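Side-chain contacts in poly-gamma-glutamate hydrolase (Bacillus phage phiNIT1, PDB 3A9L), which hydrolyses the gamma-glutamyl linkages of bacterial poly-gamma-glutamate, acting as a zinc-dependent peptidase: residues 38-42 with 43-47; 164-168 with 169-173. All coordinates share one frame; numbering follows the deposited sequence.

In the fold
Both contacts are local, each formed where a strand of the same mixed sheet gives way to the next element. Neither is a surface contact; contact 1 lies nearer the middle, its centre about 8 Å from the chain centre against about 11 Å for contact 2. Contact 1 follows strand 34-42 into the loop before helix 48-59; contact 2 runs from strand 162-167 directly into helix 168-173. Strand 98-105, which carries His103 of the zinc site, lies between the two strands. The contacts meet where Val46 O faces Arg171 NH1 at 2.7 Å, a probable hydrogen bond. Contact 1 is built on metal coordination and a glycine-rich turn, contact 2 on helix capping and an arginine gripping backbone carbonyls.

Contact 1: residues 38-42 with 43-47; sequences SPHAG and GIEVG. With ZN (zinc ion), chain C.
His40 and Glu45 point the same way and meet at the zinc ion. His40 ND1 binds the metal at 2.2 Å, while the Glu45 carboxylate chelates it with OE1 at 2.3 Å and OE2 at 2.5 Å. Ring and carboxylate planes are 77° apart, and the tight part is here: OE1 sits at the ring edge, in its plane, 3.3 Å from His40 CB, and behind the ligands Glu45 N donates to His40 O at 2.9 Å, from above the carbonyl plane. The imidazole is held from several directions: Pro39 CG lies over the centre of one face, and NE2 is hydrogen-bonded to Val79 O. With CG beside the backbone N (chi1 -49°) the ring is carried to the Glu45 side, and its rotation about CB-CG (chi2 149°) presents ND1 to the metal; Glu45, extended beyond CG, reaches the same point, and OE1 is steadied by Gly104 N. Ile44 CG2 adds ordinary packing, 3.9 Å from His40 CB. The far side is looser. There Ile44 N makes only a weak bond to Ala41 O, closing a type II' turn with partly exposed Gly42 at positive phi. Water 1 bridges the loop, donating to Gly42 O at 2.7 Å and accepting from Gly47 N. With His103 and water 2 also on the metal, this His-Glu-His site resembles the zinc centre of carboxypeptidase-like exopeptidases.

Contact 2: residues 164-168 with 169-173; sequences LEISS and AQRRA
The Arg171 guanidinium turns an edge to Ile166: the carbonyl carbon lies at that edge in the plane, and Ile166 O sits near the plane, tilted from it by 19°. Ser168 CA and Ser167 O both come in obliquely. The Arg172 guanidinium likewise meets Ser168 O obliquely; it makes a cation-pi contact with Trp180 and a salt bridge with Asp108. Arg171 NE donates to Ile166 O at 2.8 Å from above the carbonyl plane, a placement that follows from the bend at chi3 (-81°). This bond and that of NH1 to its partner Val46 restrain the group from two of its nitrogens; NH2 has a weak bond to Tyr105 O and packs on Ser168 CA at 3.3 Å. The aliphatic part of Arg171 crosses Ile166, with CG 3.7 Å from CG2, and the same methyl meets Gln170 CG at 3.5 Å. Ser167 is the N-cap: OG accepts from Gln170 N at 3.2 Å and is also engaged by Asn110 O and Asn112 N, while its carbonyl O receives Arg171 N at 3.1 Å. Ser168 OG is hydrogen-bonded to Asp107 N and Asp108 OD1. The short axes of strand 164-167 and helix 169-173 pass 6.3 Å apart at 79°, a sharp corner. The strand is flanked in the sheet by 98-105 and 113-116, and helix 190-209 packs against Ile166 through Tyr195 and bonds to Gln170 NE2 through Glu191.

Contact 1: residues 38-42 with 43-47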
ATOM      1  N   SER A  38      -6.743   8.478  -5.161  1.00 18.03           N
ATOM      2  CA  SER A  38      -7.968   8.403  -5.923  1.00 19.08           C
ATOM      3  C   SER A  38      -8.864   7.243  -5.418  1.00 18.67           C
ATOM      4  O   SER A  38      -8.377   6.144  -5.141  1.00 17.87           O
ATOM      5  CB  SER A  38      -7.688   8.295  -7.417  1.00 18.05           C
ATOM      6  OG  SER A  38      -8.909   8.072  -8.102  1.00 21.56           O
ATOM      7  N   PRO A  39     -10.173   7.514  -5.248  1.00 18.71           N
ATOM      8  CA  PRO A  39     -11.101   6.420  -4.947  1.00 19.37           C
ATOM      9  C   PRO A  39     -11.564   5.681  -6.209  1.00 18.99           C
ATOM     10  O   PRO A  39     -12.236   4.634  -6.115  1.00 18.93           O
ATOM     11  CB  PRO A  39     -12.284   7.134  -4.287  1.00 18.47           C
ATOM     12  CG  PRO A  39     -12.285   8.524  -4.852  1.00 20.85           C
ATOM     13  CD  PRO A  39     -10.807   8.851  -5.138  1.00 19.62           C
ATOM     14  N   HIS A  40     -11.229   6.266  -7.359  1.00 19.52           N
ATOM     15  CA  HIS A  40     -11.674   5.816  -8.694  1.00 19.81           C
ATOM     16  C   HIS A  40     -10.484   5.483  -9.626  1.00 19.77           C
ATOM     17  O   HIS A  40     -10.439   5.876 -10.821  1.00 19.81           O
ATOM     18  CB  HIS A  40     -12.680   6.836  -9.293  1.00 20.25           C
ATOM     19  CG  HIS A  40     -13.782   7.225  -8.339  1.00 20.96           C
ATOM     20  ND1 HIS A  40     -14.392   8.461  -8.352  1.00 21.68           N
ATOM     21  CD2 HIS A  40     -14.359   6.542  -7.320  1.00 22.85           C
ATOM     22  CE1 HIS A  40     -15.283   8.533  -7.383  1.00 18.69           C
ATOM     23  NE2 HIS A  40     -15.275   7.382  -6.732  1.00 22.37           N
ATOM     24  N   ALA A  41      -9.517   4.740  -9.076  1.00 19.45           N
ATOM     25  CA  ALA A  41      -8.295   4.402  -9.811  1.00 19.27           C
ATOM     26  C   ALA A  41      -8.392   3.092 -10.618  1.00 19.55           C
ATOM     27  O   ALA A  41      -9.457   2.500 -10.710  1.00 18.94           O
ATOM     28  CB  ALA A  41      -7.097   4.372  -8.872  1.00 17.89           C
ATOM     29  N   GLY A  42      -7.270   2.676 -11.211  1.00 19.94           N
ATOM     30  CA  GLY A  42      -7.246   1.530 -12.130  1.00 20.34           C
ATOM     31  C   GLY A  42      -8.134   1.884 -13.296  1.00 21.15           C
ATOM     32  O   GLY A  42      -8.050   2.995 -13.805  1.00 21.04           O
ATOM     33  N   GLY A  43      -8.990   0.941 -13.684  1.00 21.79           N
ATOM     34  CA  GLY A  43      -9.986   1.090 -14.759  1.00 22.51           C
ATOM     35  C   GLY A  43     -11.244   1.938 -14.506  1.00 22.74           C
ATOM     36  O   GLY A  43     -11.924   2.316 -15.460  1.00 22.63           O
ATOM     37  N   ILE A  44     -11.568   2.264 -13.250  1.00 23.21           N
ATOM     38  CA  ILE A  44     -12.765   3.110 -12.967  1.00 23.14           C
ATOM     39  C   ILE A  44     -12.668   4.494 -13.659  1.00 23.67           C
ATOM     40  O   ILE A  44     -13.569   4.894 -14.441  1.00 22.91           O
ATOM     41  CB  ILE A  44     -13.067   3.263 -11.441  1.00 23.00           C
ATOM     42  CG1 ILE A  44     -12.939   1.928 -10.701  1.00 22.47           C
ATOM     43  CG2 ILE A  44     -14.459   3.898 -11.214  1.00 23.68           C
ATOM     44  CD1 ILE A  44     -12.739   2.048  -9.188  1.00 18.30           C
ATOM     45  N   GLU A  45     -11.595   5.232 -13.370  1.00 22.58           N
ATOM     46  CA  GLU A  45     -11.280   6.456 -14.104  1.00 22.07           C
ATOM     47  C   GLU A  45      -9.842   6.419 -14.597  1.00 21.97           C
ATOM     48  O   GLU A  45      -8.902   6.780 -13.841  1.00 21.71           O
ATOM     49  CB  GLU A  45     -11.522   7.691 -13.247  1.00 21.56           C
ATOM     50  CG  GLU A  45     -13.015   8.024 -13.210  1.00 21.32           C
ATOM     51  CD  GLU A  45     -13.457   8.729 -11.957  1.00 20.70           C
ATOM     52  OE1 GLU A  45     -12.640   9.422 -11.314  1.00 22.05           O
ATOM     53  OE2 GLU A  45     -14.666   8.622 -11.626  1.00 22.16           O
ATOM     54  N   VAL A  46      -9.685   5.990 -15.850  1.00 21.06           N
ATOM     55  CA  VAL A  46      -8.368   5.612 -16.406  1.00 20.70           C
ATOM     56  C   VAL A  46      -7.408   6.764 -16.451  1.00 21.13           C
ATOM     57  O   VAL A  46      -7.761   7.864 -16.906  1.00 20.25           O
ATOM     58  CB  VAL A  46      -8.481   4.894 -17.771  1.00 20.85           C
ATOM     59  CG1 VAL A  46      -7.099   4.628 -18.391  1.00 19.64           C
ATOM     60  CG2 VAL A  46      -9.226   3.563 -17.599  1.00 20.16           C
ATOM     61  N   GLY A  47      -6.207   6.506 -15.921  1.00 20.92           N
ATOM     62  CA  GLY A  47      -5.118   7.468 -15.850  1.00 22.08           C
ATOM     63  C   GLY A  47      -4.803   8.044 -14.479  1.00 21.56           C
ATOM     64  O   GLY A  47      -3.733   8.640 -14.275  1.00 22.12           O
TER
HETATM   65 ZN    ZN C 251     -14.165  10.142  -9.737  1.00 32.14          ZN
HETATM   66  O   HOH W   1      -5.792   4.488 -13.995  1.00 14.61           O
HETATM   67  O   HOH W   2     -14.863  11.744 -11.196  1.00 34.48           O

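Contact 2: residues 164-168 with 169-173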
ATOM      1  N   LEU A 164      -9.083  17.329  -8.206  1.00 17.19           N
ATOM      2  CA  LEU A 164      -8.917  17.537  -9.643  1.00 17.06           C
ATOM      3  C   LEU A 164      -9.825  16.615 -10.433  1.00 16.86           C
ATOM      4  O   LEU A 164      -9.830  15.427 -10.228  1.00 16.71           O
ATOM      5  CB  LEU A 164      -7.463  17.336 -10.117  1.00 17.70           C
ATOM      6  CG  LEU A 164      -6.369  18.327  -9.676  1.00 18.65           C
ATOM      7  CD1 LEU A 164      -6.065  18.205  -8.196  1.00 16.72           C
ATOM      8  CD2 LEU A 164      -5.083  18.094 -10.487  1.00 19.51           C
ATOM      9  N   GLU A 165     -10.592  17.166 -11.355  1.00 17.48           N
ATOM     10  CA  GLU A 165     -11.454  16.315 -12.174  1.00 18.57           C
ATOM     11  C   GLU A 165     -10.968  16.479 -13.605  1.00 19.52           C
ATOM     12  O   GLU A 165     -11.121  17.560 -14.192  1.00 18.37           O
ATOM     13  CB  GLU A 165     -12.922  16.721 -11.981  1.00 18.44           C
ATOM     14  CG  GLU A 165     -13.583  16.216 -10.644  1.00 18.82           C
ATOM     15  CD  GLU A 165     -14.393  14.933 -10.789  1.00 18.87           C
ATOM     16  OE1 GLU A 165     -14.469  14.386 -11.886  1.00 21.83           O
ATOM     17  OE2 GLU A 165     -14.941  14.445  -9.790  1.00 22.94           O
ATOM     18  N   ILE A 166     -10.347  15.414 -14.142  1.00 19.98           N
ATOM     19  CA  ILE A 166      -9.646  15.481 -15.400  1.00 20.18           C
ATOM     20  C   ILE A 166     -10.456  14.814 -16.516  1.00 20.60           C
ATOM     21  O   ILE A 166     -10.868  13.661 -16.395  1.00 20.70           O
ATOM     22  CB  ILE A 166      -8.240  14.823 -15.265  1.00 20.13           C
ATOM     23  CG1 ILE A 166      -7.627  15.164 -13.890  1.00 20.14           C
ATOM     24  CG2 ILE A 166      -7.320  15.283 -16.377  1.00 19.06           C
ATOM     25  CD1 ILE A 166      -6.257  14.559 -13.723  1.00 25.42           C
ATOM     26  N   SER A 167     -10.669  15.548 -17.597  1.00 21.27           N
ATOM     27  CA  SER A 167     -11.533  15.094 -18.694  1.00 22.07           C
ATOM     28  C   SER A 167     -10.911  13.888 -19.395  1.00 22.44           C
ATOM     29  O   SER A 167      -9.689  13.721 -19.387  1.00 21.98           O
ATOM     30  CB  SER A 167     -11.751  16.211 -19.711  1.00 21.84           C
ATOM     31  OG  SER A 167     -10.563  16.418 -20.460  1.00 22.46           O
ATOM     32  N   SER A 168     -11.767  13.069 -19.999  1.00 22.83           N
ATOM     33  CA  SER A 168     -11.342  11.842 -20.640  1.00 24.10           C
ATOM     34  C   SER A 168     -10.399  12.134 -21.800  1.00 23.84           C
ATOM     35  O   SER A 168      -9.482  11.345 -22.053  1.00 24.18           O
ATOM     36  CB  SER A 168     -12.542  11.000 -21.109  1.00 25.01           C
ATOM     37  OG  SER A 168     -13.428  11.755 -21.918  1.00 26.26           O
ATOM     38  N   ALA A 169     -10.628  13.250 -22.497  1.00 23.82           N
ATOM     39  CA  ALA A 169      -9.734  13.702 -23.569  1.00 24.25           C
ATOM     40  C   ALA A 169      -8.347  13.978 -23.019  1.00 25.01           C
ATOM     41  O   ALA A 169      -7.320  13.652 -23.656  1.00 25.22           O
ATOM     42  CB  ALA A 169     -10.264  14.943 -24.209  1.00 24.50           C
ATOM     43  N   GLN A 170      -8.305  14.591 -21.835  1.00 25.35           N
ATOM     44  CA  GLN A 170      -7.031  15.040 -21.294  1.00 24.66           C
ATOM     45  C   GLN A 170      -6.175  13.856 -20.855  1.00 25.33           C
ATOM     46  O   GLN A 170      -4.946  13.816 -21.113  1.00 26.03           O
ATOM     47  CB  GLN A 170      -7.221  16.031 -20.139  1.00 24.30           C
ATOM     48  CG  GLN A 170      -5.888  16.355 -19.398  1.00 22.80           C
ATOM     49  CD  GLN A 170      -4.867  17.077 -20.259  1.00 21.97           C
ATOM     50  OE1 GLN A 170      -4.891  18.298 -20.377  1.00 21.69           O
ATOM     51  NE2 GLN A 170      -3.945  16.332 -20.840  1.00 23.43           N
ATOM     52  N   ARG A 171      -6.825  12.928 -20.152  1.00 25.00           N
ATOM     53  CA  ARG A 171      -6.232  11.669 -19.724  1.00 24.45           C
ATOM     54  C   ARG A 171      -5.812  10.778 -20.905  1.00 25.15           C
ATOM     55  O   ARG A 171      -4.784  10.107 -20.819  1.00 25.85           O
ATOM     56  CB  ARG A 171      -7.179  10.929 -18.785  1.00 24.77           C
ATOM     57  CG  ARG A 171      -7.581  11.737 -17.554  1.00 24.66           C
ATOM     58  CD  ARG A 171      -8.570  10.987 -16.651  1.00 23.40           C
ATOM     59  NE  ARG A 171      -9.943  11.074 -17.111  1.00 22.10           N
ATOM     60  CZ  ARG A 171     -10.707  10.019 -17.410  1.00 24.45           C
ATOM     61  NH1 ARG A 171     -10.254   8.759 -17.273  1.00 22.93           N
ATOM     62  NH2 ARG A 171     -11.943  10.219 -17.818  1.00 20.92           N
ATOM     63  N   ARG A 172      -6.564  10.792 -22.011  1.00 24.39           N
ATOM     64  CA  ARG A 172      -6.105  10.117 -23.216  1.00 25.06           C
ATOM     65  C   ARG A 172      -4.822  10.754 -23.754  1.00 24.81           C
ATOM     66  O   ARG A 172      -3.976  10.039 -24.269  1.00 24.28           O
ATOM     67  CB  ARG A 172      -7.183   9.999 -24.320  1.00 25.36           C
ATOM     68  CG  ARG A 172      -8.070   8.766 -24.202  1.00 26.44           C
ATOM     69  CD  ARG A 172      -9.017   8.623 -25.380  1.00 26.76           C
ATOM     70  NE  ARG A 172     -10.421   8.401 -25.009  1.00 29.43           N
ATOM     71  CZ  ARG A 172     -10.993   7.233 -24.700  1.00 30.67           C
ATOM     72  NH1 ARG A 172     -10.304   6.091 -24.657  1.00 31.23           N
ATOM     73  NH2 ARG A 172     -12.284   7.213 -24.410  1.00 30.53           N
ATOM     74  N   ALA A 173      -4.650  12.072 -23.557  1.00 24.58           N
ATOM     75  CA  ALA A 173      -3.461  12.768 -24.032  1.00 24.47           C
ATOM     76  C   ALA A 173      -2.225  12.567 -23.129  1.00 24.45           C
ATOM     77  O   ALA A 173      -1.121  12.868 -23.543  1.00 23.61           O
ATOM     78  CB  ALA A 173      -3.747  14.270 -24.299  1.00 25.11           C
TER